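Local coordinates for UDP-N-acetylmuramate--L-alanine ligase (Thermotoga maritima, PDB 1J6U), which catalyses the ATP-dependent joining of L-alanine to UDP-N-acetylmuramate, a step of peptidoglycan synthesis in cell wall formation, at residues 148-153 / 308-313. Sequence-based numbering, arbitrary orientation.
Sequences GGIMDS and GVHRRF
His310 reaches across to residues 148-153 with both its backbone and its ring. Its backbone N donates to Ile150 O at 2.9 Å, nearly straight at 166° and in the carbonyl plane. Its ring NE2 donates to Asp152 OD2 at 2.7 Å. NE2 meets OD2 on the syn side but 33° out of the carboxylate plane, while OD2 lies close to the plane of the ring, at its edge. The carboxylate and ring planes are turned 65° apart. The first bond fixes the backbone of His310; the second, helped by Ile150 on one face, should limit the turning of the ring.

Two waters extend the polar link. One accepts from Ile150 N and donates to His310 O. The other accepts from Asp152 N and donates to Gly308 O at 2.8 Å.

The apolar contacts are few. With CG2 set opposite the backbone N, Ile150 lays this methyl over one face of the His310 ring, offset toward its rim, in a CH-pi contact 4.2 Å from the centroid. Val309 CG1 packs 3.9 Å from Gly149 CA. Val309 and selenomethionine Met151 both rest on Ala130 of helix 125-138.

Val309 to Arg312 form a type II beta turn, closed by Arg312 N to Val309 O. Arg312 also touches Thr126 and Thr127, predicted ATP-binding residues. The contact joins a loop of the Mur ligase middle domain to the loop leading into strand 314-319 of the C-terminal domain, an interdomain junction beside the probable nucleotide site of this three-domain ligase.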
loop_
_atom_site.group_PDB
_atom_site.type_symbol
_atom_site.label_atom_id
_atom_site.label_comp_id
_atom_site.label_asym_id
_atom_site.label_seq_id
_atom_site.Cartn_x
_atom_site.Cartn_y
_atom_site.Cartn_z
ATOM N N GLY A 148 -4.117 2.018 3.556
ATOM C CA GLY A 148 -3.344 2.913 2.706
ATOM C C GLY A 148 -3.340 2.371 1.283
ATOM O O GLY A 148 -2.359 2.489 0.555
ATOM N N GLY A 149 -4.448 1.762 0.874
ATOM C CA GLY A 149 -4.493 1.202 -0.456
ATOM C C GLY A 149 -5.915 0.766 -0.672
ATOM O O GLY A 149 -6.745 0.976 0.212
ATOM N N ILE A 150 -6.226 0.199 -1.835
ATOM C CA ILE A 150 -7.584 -0.219 -2.061
ATOM C C ILE A 150 -7.751 -1.744 -2.013
ATOM O O ILE A 150 -7.040 -2.498 -2.689
ATOM C CB ILE A 150 -8.111 0.279 -3.427
ATOM C CG1 ILE A 150 -8.079 1.804 -3.486
ATOM C CG2 ILE A 150 -9.545 -0.250 -3.647
ATOM C CD1 ILE A 150 -8.969 2.481 -2.451
HETATM N N MSE A 151 -8.702 -2.191 -1.208
HETATM C CA MSE A 151 -9.006 -3.611 -1.129
HETATM C C MSE A 151 -10.484 -3.717 -1.396
HETATM O O MSE A 151 -11.293 -3.198 -0.646
HETATM C CB MSE A 151 -8.692 -4.203 0.246
HETATM C CG MSE A 151 -9.139 -5.657 0.329
HETATM SE SE MSE A 151 -8.250 -6.700 1.715
HETATM C CE MSE A 151 -9.146 -5.963 3.261
ATOM N N ASP A 152 -10.837 -4.412 -2.460
ATOM C CA ASP A 152 -12.232 -4.534 -2.844
ATOM C C ASP A 152 -13.223 -5.040 -1.836
ATOM O O ASP A 152 -14.395 -4.661 -1.869
ATOM C CB ASP A 152 -12.324 -5.341 -4.126
ATOM C CG ASP A 152 -11.581 -4.666 -5.244
ATOM O OD1 ASP A 152 -11.727 -3.422 -5.339
ATOM O OD2 ASP A 152 -10.853 -5.352 -6.000
ATOM N N SER A 153 -12.758 -5.885 -0.931
ATOM C CA SER A 153 -13.623 -6.446 0.086
ATOM C C SER A 153 -14.038 -5.367 1.093
ATOM O O SER A 153 -15.000 -5.553 1.838
ATOM C CB SER A 153 -12.890 -7.587 0.784
ATOM O OG SER A 153 -11.765 -7.086 1.482
ATOM N N GLY A 308 -5.668 -9.362 -2.151
ATOM C CA GLY A 308 -4.609 -8.403 -2.418
ATOM C C GLY A 308 -5.094 -6.978 -2.440
ATOM O O GLY A 308 -6.303 -6.691 -2.363
ATOM N N VAL A 309 -4.139 -6.079 -2.550
ATOM C CA VAL A 309 -4.432 -4.655 -2.578
ATOM C C VAL A 309 -4.123 -4.153 -3.953
ATOM O O VAL A 309 -3.103 -4.562 -4.514
ATOM C CB VAL A 309 -3.515 -3.906 -1.650
ATOM C CG1 VAL A 309 -3.776 -2.358 -1.753
ATOM C CG2 VAL A 309 -3.700 -4.441 -0.267
ATOM N N HIS A 310 -4.965 -3.260 -4.492
ATOM C CA HIS A 310 -4.680 -2.704 -5.833
ATOM C C HIS A 310 -3.299 -2.095 -5.920
ATOM O O HIS A 310 -2.810 -1.435 -4.990
ATOM C CB HIS A 310 -5.760 -1.707 -6.275
ATOM C CG HIS A 310 -7.105 -2.361 -6.467
ATOM N ND1 HIS A 310 -8.220 -1.688 -6.926
ATOM C CD2 HIS A 310 -7.506 -3.641 -6.247
ATOM C CE1 HIS A 310 -9.247 -2.521 -6.976
ATOM N NE2 HIS A 310 -8.840 -3.713 -6.570
ATOM N N ARG A 311 -2.641 -2.428 -7.017
ATOM C CA ARG A 311 -1.300 -2.001 -7.364
ATOM C C ARG A 311 -0.225 -2.777 -6.656
ATOM O O ARG A 311 0.961 -2.410 -6.721
ATOM C CB ARG A 311 -1.079 -0.506 -7.137
ATOM C CG ARG A 311 -2.009 0.404 -7.958
ATOM C CD ARG A 311 -1.139 1.352 -8.740
ATOM N NE ARG A 311 -1.581 2.714 -8.573
ATOM C CZ ARG A 311 -0.869 3.776 -8.919
ATOM N NH1 ARG A 311 0.346 3.662 -9.473
ATOM N NH2 ARG A 311 -1.373 4.969 -8.670
ATOM N N ARG A 312 -0.603 -3.822 -5.938
ATOM C CA ARG A 312 0.462 -4.671 -5.356
ATOM C C ARG A 312 0.235 -5.954 -6.164
ATOM O O ARG A 312 -0.576 -6.796 -5.801
ATOM C CB ARG A 312 0.276 -4.905 -3.855
ATOM C CG ARG A 312 -0.344 -3.753 -3.143
ATOM C CD ARG A 312 0.650 -2.677 -2.768
ATOM N NE ARG A 312 -0.096 -1.429 -2.676
ATOM C CZ ARG A 312 0.250 -0.402 -1.920
ATOM N NH1 ARG A 312 1.349 -0.463 -1.181
ATOM N NH2 ARG A 312 -0.519 0.674 -1.898
ATOM N N PHE A 313 0.915 -6.020 -7.309
ATOM C CA PHE A 313 0.790 -7.088 -8.279
ATOM C C PHE A 313 -0.686 -7.452 -8.467
ATOM O O PHE A 313 -1.040 -8.637 -8.388
ATOM C CB PHE A 313 1.570 -8.328 -7.842
ATOM C CG PHE A 313 1.934 -9.276 -8.996
ATOM C CD1 PHE A 313 3.189 -9.212 -9.611
ATOM C CD2 PHE A 313 1.034 -10.248 -9.443
ATOM C CE1 PHE A 313 3.538 -10.104 -10.650
ATOM C CE2 PHE A 313 1.386 -11.141 -10.478
ATOM C CZ PHE A 313 2.639 -11.058 -11.072
HETATM O O HOH W 1 -4.236 0.641 -3.562
HETATM O O HOH W 2 -8.860 -6.688 -3.516
#